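Local structure of DNA endonuclease I-HmuI (Bacillus phage SPO1, 1U3E) at residues Asp154-His159 / Phe168-Asn173; Leu145-Gly150 / Lys164-Arg169. The protein is an HNH-family homing endonuclease of a phage intron that binds DNA and probably cleaves it at its intron-homing target. All coordinates share one frame; numbering follows the deposited sequence.

Contact 1. Residues Asp154-His159 / Phe168-Asn173; sequences DVLKGH and FRYKLN. With nucleotides of chain A.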
loop_
_atom_site.group_PDB
_atom_site.type_symbol
_atom_site.label_atom_id
_atom_site.label_comp_id
_atom_site.label_asym_id
_atom_site.label_seq_id
_atom_site.Cartn_x
_atom_site.Cartn_y
_atom_site.Cartn_z
ATOM N N ASP D 154 -26.943 -5.267 -18.417
ATOM C CA ASP D 154 -27.804 -6.421 -18.177
ATOM C C ASP D 154 -27.628 -7.434 -19.292
ATOM O O ASP D 154 -27.547 -8.641 -19.063
ATOM C CB ASP D 154 -29.276 -6.004 -18.099
ATOM C CG ASP D 154 -29.563 -5.100 -16.925
ATOM O OD1 ASP D 154 -28.784 -5.136 -15.956
ATOM O OD2 ASP D 154 -30.569 -4.366 -16.965
ATOM N N VAL D 155 -27.569 -6.930 -20.512
ATOM C CA VAL D 155 -27.396 -7.807 -21.642
ATOM C C VAL D 155 -26.036 -8.461 -21.580
ATOM O O VAL D 155 -25.919 -9.672 -21.831
ATOM C CB VAL D 155 -27.514 -7.050 -22.961
ATOM C CG1 VAL D 155 -27.357 -7.962 -24.170
ATOM C CG2 VAL D 155 -28.833 -6.303 -23.019
ATOM N N LEU D 156 -25.007 -7.697 -21.239
ATOM C CA LEU D 156 -23.660 -8.246 -21.152
ATOM C C LEU D 156 -23.567 -9.392 -20.138
ATOM O O LEU D 156 -22.846 -10.359 -20.362
ATOM C CB LEU D 156 -22.662 -7.141 -20.783
ATOM C CG LEU D 156 -22.231 -6.063 -21.790
ATOM C CD1 LEU D 156 -21.581 -4.896 -21.053
ATOM C CD2 LEU D 156 -21.267 -6.649 -22.801
ATOM N N LYS D 157 -24.300 -9.287 -19.029
ATOM C CA LYS D 157 -24.278 -10.313 -17.978
ATOM C C LYS D 157 -25.233 -11.475 -18.221
ATOM O O LYS D 157 -25.167 -12.489 -17.528
ATOM C CB LYS D 157 -24.608 -9.702 -16.614
ATOM C CG LYS D 157 -23.632 -8.653 -16.130
ATOM C CD LYS D 157 -22.236 -9.211 -15.946
ATOM C CE LYS D 157 -21.302 -8.149 -15.395
ATOM N NZ LYS D 157 -20.162 -8.758 -14.657
ATOM N N GLY D 158 -26.126 -11.325 -19.190
ATOM C CA GLY D 158 -27.062 -12.385 -19.504
ATOM C C GLY D 158 -28.367 -12.239 -18.706
ATOM O O GLY D 158 -29.145 -13.181 -18.595
ATOM N N HIS D 159 -28.597 -11.044 -18.175
ATOM C CA HIS D 159 -29.799 -10.767 -17.417
ATOM C C HIS D 159 -30.926 -10.302 -18.332
ATOM O O HIS D 159 -32.098 -10.349 -17.970
ATOM C CB HIS D 159 -29.479 -9.724 -16.368
ATOM C CG HIS D 159 -28.405 -10.197 -15.420
ATOM N ND1 HIS D 159 -28.251 -11.507 -15.024
ATOM C CD2 HIS D 159 -27.452 -9.492 -14.763
ATOM C CE1 HIS D 159 -27.253 -11.595 -14.163
ATOM N NE2 HIS D 159 -26.751 -10.386 -13.986
ATOM N N PHE D 168 -25.254 -7.288 -26.735
ATOM C CA PHE D 168 -23.881 -6.991 -26.407
ATOM C C PHE D 168 -23.125 -8.179 -25.867
ATOM O O PHE D 168 -23.723 -9.066 -25.260
ATOM C CB PHE D 168 -23.842 -5.799 -25.454
ATOM C CG PHE D 168 -24.782 -4.699 -25.875
ATOM C CD1 PHE D 168 -26.135 -4.784 -25.557
ATOM C CD2 PHE D 168 -24.338 -3.609 -26.624
ATOM C CE1 PHE D 168 -27.013 -3.796 -25.979
ATOM C CE2 PHE D 168 -25.199 -2.622 -27.048
ATOM C CZ PHE D 168 -26.555 -2.713 -26.731
ATOM N N ARG D 169 -21.814 -8.193 -26.085
ATOM C CA ARG D 169 -20.949 -9.265 -25.624
ATOM C C ARG D 169 -19.579 -8.655 -25.393
ATOM O O ARG D 169 -19.149 -7.808 -26.165
ATOM C CB ARG D 169 -20.881 -10.390 -26.640
ATOM C CG ARG D 169 -22.214 -10.948 -27.078
ATOM C CD ARG D 169 -22.948 -11.586 -25.904
ATOM N NE ARG D 169 -24.314 -11.075 -25.784
ATOM C CZ ARG D 169 -25.399 -11.701 -26.230
ATOM N NH1 ARG D 169 -25.283 -12.867 -26.820
ATOM N NH2 ARG D 169 -26.603 -11.155 -26.097
ATOM N N TYR D 170 -18.889 -9.078 -24.341
ATOM C CA TYR D 170 -17.563 -8.535 -24.041
ATOM C C TYR D 170 -16.501 -8.937 -25.047
ATOM O O TYR D 170 -16.571 -10.004 -25.647
ATOM C CB TYR D 170 -17.080 -8.992 -22.670
ATOM C CG TYR D 170 -18.003 -8.670 -21.535
ATOM C CD1 TYR D 170 -18.958 -9.584 -21.107
ATOM C CD2 TYR D 170 -17.884 -7.467 -20.849
ATOM C CE1 TYR D 170 -19.763 -9.311 -20.017
ATOM C CE2 TYR D 170 -18.680 -7.178 -19.763
ATOM C CZ TYR D 170 -19.614 -8.101 -19.343
ATOM O OH TYR D 170 -20.358 -7.826 -18.215
ATOM N N LYS D 171 -15.508 -8.083 -25.221
ATOM C CA LYS D 171 -14.429 -8.397 -26.121
ATOM C C LYS D 171 -13.410 -9.093 -25.238
ATOM O O LYS D 171 -12.808 -8.465 -24.379
ATOM C CB LYS D 171 -13.828 -7.122 -26.696
ATOM C CG LYS D 171 -13.141 -7.311 -28.042
ATOM C CD LYS D 171 -12.159 -8.479 -28.033
ATOM C CE LYS D 171 -11.644 -8.800 -29.432
ATOM N NZ LYS D 171 -10.893 -7.662 -30.046
ATOM N N LEU D 172 -13.226 -10.394 -25.425
ATOM C CA LEU D 172 -12.263 -11.138 -24.616
ATOM C C LEU D 172 -10.875 -11.058 -25.237
ATOM O O LEU D 172 -10.732 -10.782 -26.430
ATOM C CB LEU D 172 -12.689 -12.599 -24.498
ATOM C CG LEU D 172 -14.163 -12.797 -24.144
ATOM C CD1 LEU D 172 -14.476 -14.282 -24.084
ATOM C CD2 LEU D 172 -14.469 -12.126 -22.822
ATOM N N ASN D 173 -9.855 -11.308 -24.425
ATOM C CA ASN D 173 -8.470 -11.251 -24.884
ATOM C C ASN D 173 -8.075 -9.818 -25.261
ATOM O O ASN D 173 -8.502 -9.286 -26.291
ATOM C CB ASN D 173 -8.261 -12.194 -26.078
ATOM C CG ASN D 173 -6.866 -12.081 -26.676
ATOM O OD1 ASN D 173 -6.533 -11.084 -27.321
ATOM N ND2 ASN D 173 -6.040 -13.102 -26.457
ATOM P P DT A 24 -19.508 -4.937 -15.878
ATOM O OP1 DT A 24 -18.659 -6.145 -15.788
ATOM O OP2 DT A 24 -20.124 -4.557 -17.169
ATOM O "O5'" DT A 24 -20.663 -5.085 -14.815
ATOM C "C5'" DT A 24 -21.017 -3.978 -14.034
ATOM C "C4'" DT A 24 -21.573 -4.440 -12.720
ATOM O "O4'" DT A 24 -21.917 -3.229 -12.016
ATOM C "C3'" DT A 24 -22.882 -5.195 -12.922
ATOM O "O3'" DT A 24 -23.099 -6.220 -11.942
ATOM C "C2'" DT A 24 -23.918 -4.090 -12.905
ATOM C "C1'" DT A 24 -23.319 -3.073 -11.951
ATOM N N1 DT A 24 -23.642 -1.678 -12.297
ATOM C C2 DT A 24 -24.222 -0.911 -11.322
ATOM O O2 DT A 24 -24.415 -1.315 -10.185
ATOM N N3 DT A 24 -24.572 0.352 -11.720
ATOM C C4 DT A 24 -24.393 0.918 -12.968
ATOM O O4 DT A 24 -24.765 2.075 -13.177
ATOM C C5 DT A 24 -23.756 0.063 -13.939
ATOM C C7 DT A 24 -23.521 0.588 -15.319
ATOM C C6 DT A 24 -23.406 -1.175 -13.558
ATOM P P DC A 26 -28.980 -7.402 -7.060
ATOM O OP1 DC A 26 -28.636 -7.946 -5.729
ATOM O OP2 DC A 26 -29.261 -8.330 -8.187
ATOM O "O5'" DC A 26 -30.221 -6.425 -6.894
ATOM C "C5'" DC A 26 -30.124 -5.103 -7.400
ATOM C "C4'" DC A 26 -31.479 -4.454 -7.468
ATOM O "O4'" DC A 26 -31.439 -3.526 -8.571
ATOM C "C3'" DC A 26 -32.591 -5.442 -7.812
ATOM O "O3'" DC A 26 -33.824 -4.792 -7.477
ATOM C "C2'" DC A 26 -32.517 -5.483 -9.325
ATOM C "C1'" DC A 26 -32.227 -4.028 -9.631
ATOM N N1 DC A 26 -31.557 -3.715 -10.893
ATOM C C2 DC A 26 -31.582 -2.400 -11.316
ATOM O O2 DC A 26 -32.113 -1.555 -10.576
ATOM N N3 DC A 26 -31.028 -2.073 -12.511
ATOM C C4 DC A 26 -30.457 -3.019 -13.260
ATOM N N4 DC A 26 -29.941 -2.658 -14.436
ATOM C C5 DC A 26 -30.395 -4.377 -12.834
ATOM C C6 DC A 26 -30.950 -4.678 -11.649
ATOM P P DT A 25 -24.406 -7.159 -12.041
ATOM O OP1 DT A 25 -24.030 -8.503 -11.553
ATOM O OP2 DT A 25 -24.973 -7.014 -13.400
ATOM O "O5'" DT A 25 -25.371 -6.501 -10.957
ATOM C "C5'" DT A 25 -24.841 -6.173 -9.678
ATOM C "C4'" DT A 25 -25.904 -5.679 -8.724
ATOM O "O4'" DT A 25 -26.239 -4.298 -8.996
ATOM C "C3'" DT A 25 -27.232 -6.423 -8.783
ATOM O "O3'" DT A 25 -27.813 -6.378 -7.473
ATOM C "C2'" DT A 25 -28.016 -5.621 -9.812
ATOM C "C1'" DT A 25 -27.560 -4.203 -9.505
ATOM N N1 DT A 25 -27.558 -3.208 -10.591
ATOM C C2 DT A 25 -28.018 -1.957 -10.280
ATOM O O2 DT A 25 -28.420 -1.659 -9.171
ATOM N N3 DT A 25 -27.987 -1.062 -11.310
ATOM C C4 DT A 25 -27.545 -1.290 -12.595
ATOM O O4 DT A 25 -27.572 -0.385 -13.419
ATOM C C5 DT A 25 -27.074 -2.621 -12.857
ATOM C C7 DT A 25 -26.569 -2.949 -14.224
ATOM C C6 DT A 25 -27.108 -3.507 -11.857
#

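Contact 2. Residues Leu145-Gly150 / Lys164-Arg169; sequences LGLTRG and KGYTFR. With nucleotides of chain B.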
loop_
_atom_site.group_PDB
_atom_site.type_symbol
_atom_site.label_atom_id
_atom_site.label_comp_id
_atom_site.label_asym_id
_atom_site.label_seq_id
_atom_site.Cartn_x
_atom_site.Cartn_y
_atom_site.Cartn_z
ATOM N N LEU D 145 -24.280 5.454 -29.466
ATOM C CA LEU D 145 -25.486 4.821 -29.989
ATOM C C LEU D 145 -26.777 5.124 -29.238
ATOM O O LEU D 145 -27.802 4.504 -29.500
ATOM C CB LEU D 145 -25.273 3.308 -30.033
ATOM C CG LEU D 145 -23.893 2.869 -30.537
ATOM C CD1 LEU D 145 -23.665 1.412 -30.221
ATOM C CD2 LEU D 145 -23.779 3.127 -32.022
ATOM N N GLY D 146 -26.737 6.066 -28.307
ATOM C CA GLY D 146 -27.945 6.399 -27.577
ATOM C C GLY D 146 -28.582 5.217 -26.872
ATOM O O GLY D 146 -29.730 4.859 -27.142
ATOM N N LEU D 147 -27.827 4.627 -25.949
ATOM C CA LEU D 147 -28.271 3.474 -25.183
ATOM C C LEU D 147 -28.154 3.804 -23.701
ATOM O O LEU D 147 -27.521 4.793 -23.338
ATOM C CB LEU D 147 -27.391 2.270 -25.534
ATOM C CG LEU D 147 -27.392 1.974 -27.039
ATOM C CD1 LEU D 147 -26.198 1.126 -27.427
ATOM C CD2 LEU D 147 -28.701 1.299 -27.414
ATOM N N THR D 148 -28.778 2.986 -22.855
ATOM C CA THR D 148 -28.732 3.183 -21.410
ATOM C C THR D 148 -27.762 2.185 -20.817
ATOM O O THR D 148 -27.841 0.993 -21.098
ATOM C CB THR D 148 -30.119 2.996 -20.766
ATOM O OG1 THR D 148 -30.864 4.206 -20.907
ATOM C CG2 THR D 148 -29.998 2.650 -19.280
ATOM N N ARG D 149 -26.852 2.682 -19.986
ATOM C CA ARG D 149 -25.844 1.834 -19.378
ATOM C C ARG D 149 -26.409 0.672 -18.566
ATOM O O ARG D 149 -26.002 -0.474 -18.759
ATOM C CB ARG D 149 -24.894 2.679 -18.534
ATOM C CG ARG D 149 -24.189 3.743 -19.339
ATOM C CD ARG D 149 -22.919 4.224 -18.678
ATOM N NE ARG D 149 -23.157 4.827 -17.373
ATOM C CZ ARG D 149 -22.190 5.099 -16.503
ATOM N NH1 ARG D 149 -20.928 4.825 -16.808
ATOM N NH2 ARG D 149 -22.480 5.620 -15.318
ATOM N N GLY D 150 -27.345 0.944 -17.669
ATOM C CA GLY D 150 -27.905 -0.144 -16.889
ATOM C C GLY D 150 -28.315 -1.292 -17.797
ATOM O O GLY D 150 -27.961 -2.445 -17.571
ATOM N N LYS D 164 -32.944 -2.205 -27.072
ATOM C CA LYS D 164 -33.112 -1.307 -28.201
ATOM C C LYS D 164 -32.669 -1.965 -29.502
ATOM O O LYS D 164 -32.068 -1.321 -30.364
ATOM C CB LYS D 164 -32.348 -0.001 -27.975
ATOM C CG LYS D 164 -33.036 0.960 -27.020
ATOM C CD LYS D 164 -32.235 2.238 -26.874
ATOM C CE LYS D 164 -32.860 3.186 -25.871
ATOM N NZ LYS D 164 -31.901 4.228 -25.414
ATOM N N GLY D 165 -32.968 -3.255 -29.633
ATOM C CA GLY D 165 -32.664 -3.973 -30.857
ATOM C C GLY D 165 -31.232 -4.530 -30.931
ATOM O O GLY D 165 -30.979 -5.477 -31.684
ATOM N N TYR D 166 -30.312 -3.947 -30.175
ATOM C CA TYR D 166 -28.946 -4.434 -30.195
ATOM C C TYR D 166 -28.790 -5.488 -29.110
ATOM O O TYR D 166 -29.707 -5.716 -28.329
ATOM C CB TYR D 166 -27.929 -3.309 -29.947
ATOM C CG TYR D 166 -28.101 -2.028 -30.717
ATOM C CD1 TYR D 166 -29.089 -1.101 -30.393
ATOM C CD2 TYR D 166 -27.242 -1.699 -31.752
ATOM C CE1 TYR D 166 -29.185 0.116 -31.057
ATOM C CE2 TYR D 166 -27.333 -0.476 -32.429
ATOM C CZ TYR D 166 -28.291 0.423 -32.065
ATOM O OH TYR D 166 -28.378 1.643 -32.690
ATOM N N THR D 167 -27.645 -6.096 -29.091
ATOM C CA THR D 167 -27.263 -7.085 -28.109
ATOM C C THR D 167 -25.794 -6.800 -27.837
ATOM O O THR D 167 -25.150 -6.126 -28.638
ATOM C CB THR D 167 -27.495 -8.529 -28.576
ATOM O OG1 THR D 167 -27.655 -9.396 -27.445
ATOM C CG2 THR D 167 -26.321 -9.004 -29.404
ATOM N N PHE D 168 -25.254 -7.288 -26.735
ATOM C CA PHE D 168 -23.881 -6.991 -26.407
ATOM C C PHE D 168 -23.125 -8.179 -25.867
ATOM O O PHE D 168 -23.723 -9.066 -25.260
ATOM C CB PHE D 168 -23.842 -5.799 -25.454
ATOM C CG PHE D 168 -24.782 -4.699 -25.875
ATOM C CD1 PHE D 168 -26.135 -4.784 -25.557
ATOM C CD2 PHE D 168 -24.338 -3.609 -26.624
ATOM C CE1 PHE D 168 -27.013 -3.796 -25.979
ATOM C CE2 PHE D 168 -25.199 -2.622 -27.048
ATOM C CZ PHE D 168 -26.555 -2.713 -26.731
ATOM N N ARG D 169 -21.814 -8.193 -26.085
ATOM C CA ARG D 169 -20.949 -9.265 -25.624
ATOM C C ARG D 169 -19.579 -8.655 -25.393
ATOM O O ARG D 169 -19.149 -7.808 -26.165
ATOM C CB ARG D 169 -20.881 -10.390 -26.640
ATOM C CG ARG D 169 -22.214 -10.948 -27.078
ATOM C CD ARG D 169 -22.948 -11.586 -25.904
ATOM N NE ARG D 169 -24.314 -11.075 -25.784
ATOM C CZ ARG D 169 -25.399 -11.701 -26.230
ATOM N NH1 ARG D 169 -25.283 -12.867 -26.820
ATOM N NH2 ARG D 169 -26.603 -11.155 -26.097
ATOM P P DG B 9 -34.291 4.140 -22.626
ATOM O OP1 DG B 9 -34.178 5.095 -23.751
ATOM O OP2 DG B 9 -33.211 3.154 -22.385
ATOM O "O5'" DG B 9 -34.475 4.979 -21.298
ATOM C "C5'" DG B 9 -35.059 4.347 -20.187
ATOM C "C4'" DG B 9 -35.486 5.353 -19.153
ATOM O "O4'" DG B 9 -36.002 4.567 -18.063
ATOM C "C3'" DG B 9 -34.369 6.197 -18.557
ATOM O "O3'" DG B 9 -34.895 7.444 -18.070
ATOM C "C2'" DG B 9 -33.847 5.303 -17.449
ATOM C "C1'" DG B 9 -35.078 4.531 -16.990
ATOM N N9 DG B 9 -34.779 3.125 -16.749
ATOM C C8 DG B 9 -34.264 2.238 -17.659
ATOM N N7 DG B 9 -34.092 1.043 -17.169
ATOM C C5 DG B 9 -34.521 1.148 -15.853
ATOM C C6 DG B 9 -34.562 0.176 -14.825
ATOM O O6 DG B 9 -34.211 -1.012 -14.868
ATOM N N1 DG B 9 -35.069 0.707 -13.644
ATOM C C2 DG B 9 -35.474 2.003 -13.470
ATOM N N2 DG B 9 -35.926 2.310 -12.243
ATOM N N3 DG B 9 -35.437 2.923 -14.420
ATOM C C4 DG B 9 -34.952 2.428 -15.579
ATOM P P DG B 8 -36.472 -1.409 -25.585
ATOM O OP1 DG B 8 -36.597 -0.728 -26.882
ATOM O OP2 DG B 8 -35.356 -2.352 -25.363
ATOM O "O5'" DG B 8 -36.436 -0.305 -24.447
ATOM C "C5'" DG B 8 -37.520 0.600 -24.329
ATOM C "C4'" DG B 8 -37.266 1.632 -23.259
ATOM O "O4'" DG B 8 -37.593 1.087 -21.954
ATOM C "C3'" DG B 8 -35.790 2.024 -23.176
ATOM O "O3'" DG B 8 -35.706 3.378 -22.708
ATOM C "C2'" DG B 8 -35.252 1.041 -22.151
ATOM C "C1'" DG B 8 -36.420 0.985 -21.185
ATOM N N9 DG B 8 -36.519 -0.138 -20.257
ATOM C C8 DG B 8 -36.084 -1.422 -20.454
ATOM N N7 DG B 8 -36.188 -2.168 -19.388
ATOM C C5 DG B 8 -36.752 -1.332 -18.434
ATOM C C6 DG B 8 -37.083 -1.580 -17.072
ATOM O O6 DG B 8 -36.940 -2.621 -16.419
ATOM N N1 DG B 8 -37.629 -0.461 -16.467
ATOM C C2 DG B 8 -37.843 0.740 -17.083
ATOM N N2 DG B 8 -38.401 1.693 -16.316
ATOM N N3 DG B 8 -37.538 0.991 -18.353
ATOM C C4 DG B 8 -36.994 -0.085 -18.962
ATOM P P DG B 10 -33.910 8.534 -17.390
ATOM O OP1 DG B 10 -34.730 9.711 -17.004
ATOM O OP2 DG B 10 -32.738 8.730 -18.281
ATOM O "O5'" DG B 10 -33.452 7.827 -16.035
ATOM C "C5'" DG B 10 -34.406 7.602 -15.006
ATOM C "C4'" DG B 10 -33.739 7.155 -13.728
ATOM O "O4'" DG B 10 -33.414 5.748 -13.784
ATOM C "C3'" DG B 10 -32.406 7.863 -13.513
ATOM O "O3'" DG B 10 -32.140 7.873 -12.112
ATOM C "C2'" DG B 10 -31.428 6.941 -14.218
ATOM C "C1'" DG B 10 -32.011 5.604 -13.813
ATOM N N9 DG B 10 -31.663 4.385 -14.532
ATOM C C8 DG B 10 -31.182 4.247 -15.811
ATOM N N7 DG B 10 -30.921 3.005 -16.128
ATOM C C5 DG B 10 -31.263 2.283 -14.992
ATOM C C6 DG B 10 -31.196 0.887 -14.730
ATOM O O6 DG B 10 -30.810 -0.022 -15.481
ATOM N N1 DG B 10 -31.640 0.589 -13.442
ATOM C C2 DG B 10 -32.096 1.512 -12.526
ATOM N N2 DG B 10 -32.486 1.041 -11.330
ATOM N N3 DG B 10 -32.164 2.808 -12.763
ATOM C C4 DG B 10 -31.734 3.120 -14.004
#

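Contact 1. Residues Asp154-His159 / Phe168-Asn173
The ring of Tyr170 takes Leu156 CD2 on one face. The methyl sits 3.8 Å from the ring centroid and only 3° off the normal, a CH-pi contact. At the ring's edge, in plane, lies OP2 of DT24 of chain A, to which Tyr170 OH gives a weak hydrogen bond. The Phe168 ring meets Val155 differently: CG1 comes in at the ring edge, 3.7 Å from CD1. The same CG1 also lies at the edge of the Arg169 guanidinium. Lys157 starts away from the strand, but a bend at chi2 (-62°) carries its end back past Tyr170 OH. Its NZ gives a weak bond to OP1 of the DT24 phosphate, so lysine and tyrosine share one phosphate. Asp154 faces the bases instead. Its OD1 accepts a nearly straight bond from N4 of DC26 of chain A (3.1 Å, 166°), and its OD2 a weak one. Gly158 ends the helix in a Schellman motif. The contact packs the last turn of helix 149-157, in a DNA-binding helix-turn-helix region, against edge strand 167-170. Leu156 also touches Ile123 and Phe168 touches Val125, both on the adjoining strand 123-126.

Contact 2. Residues Leu145-Gly150 / Lys164-Arg169
Lys164 NZ joins protein to DNA: one ammonium group bonds both the carbonyl of Gly146 and a phosphate oxygen of DG9 of chain B. The site is the turn of a helix-turn-helix, where residues 146-148 link helix 138-145 to helix 149-157. Gly146 leaves the first helix with positive phi. Its O accepts from Lys164 NZ at 2.8 Å, with the donor tilted 34° from the carbonyl plane. The same NZ reaches OP1 of DG9 at 2.9 Å. The lysine can span this gap because its chain is extended beyond CG. On the way its CD passes Leu147 CD2, the two side chains running in opposite directions.

Leu147 is the apolar centre of the contact. Its two methyls divide the work. Leu147 CD2 approaches the Tyr166 ring obliquely, 3.8 Å from Tyr166 CD1. Leu147 CD1 approaches the Phe168 ring obliquely, near CE2 and CZ. Leu147 further touches Cys142 of the first helix, so the turn is packed against the helix before it, Tyr166, just before strand 167-170, and Phe168 within it.

The backbone takes part in DNA binding too. Lys164 N gives a straight bond (170°) to OP2 of DG8 of chain B. Gly150 CA faces O6 of DG10 of chain B, so the backbone at the helix start lies beside a guanine base. Thr148 is at the N-cap position, but its side chain makes no capping bond; its hydroxyl bonds the DNA instead. With OG1 anti to the carbonyl carbon (chi1 -82°), it donates to OP2 of DG9 at 3.0 Å, while CG2 faces N7 of DG10.

In the fold
Contacts 1 and 2 lie about 11 Å apart, centre to centre, at the C-terminal end of the chain. Both lie where helix 149-157 and strand 167-170, an outer strand of the three-stranded antiparallel sheet, meet. Contact 2 uses the turn just before the helix, with the approach to the strand and Phe168 in it; contact 1 uses the helix end and the strand from Phe168 to Tyr170. Along the chain the order is 145-150, 154-159, then the overlapping 164-169 and 168-173. They also touch directly, Val155 against Thr167. Contact 1 meets DNA chain A and contact 2 meets chain B, so the helix-turn-helix region engages both strands, with phosphate bonds on each, a base hydrogen bond on chain A and base packing on chain B.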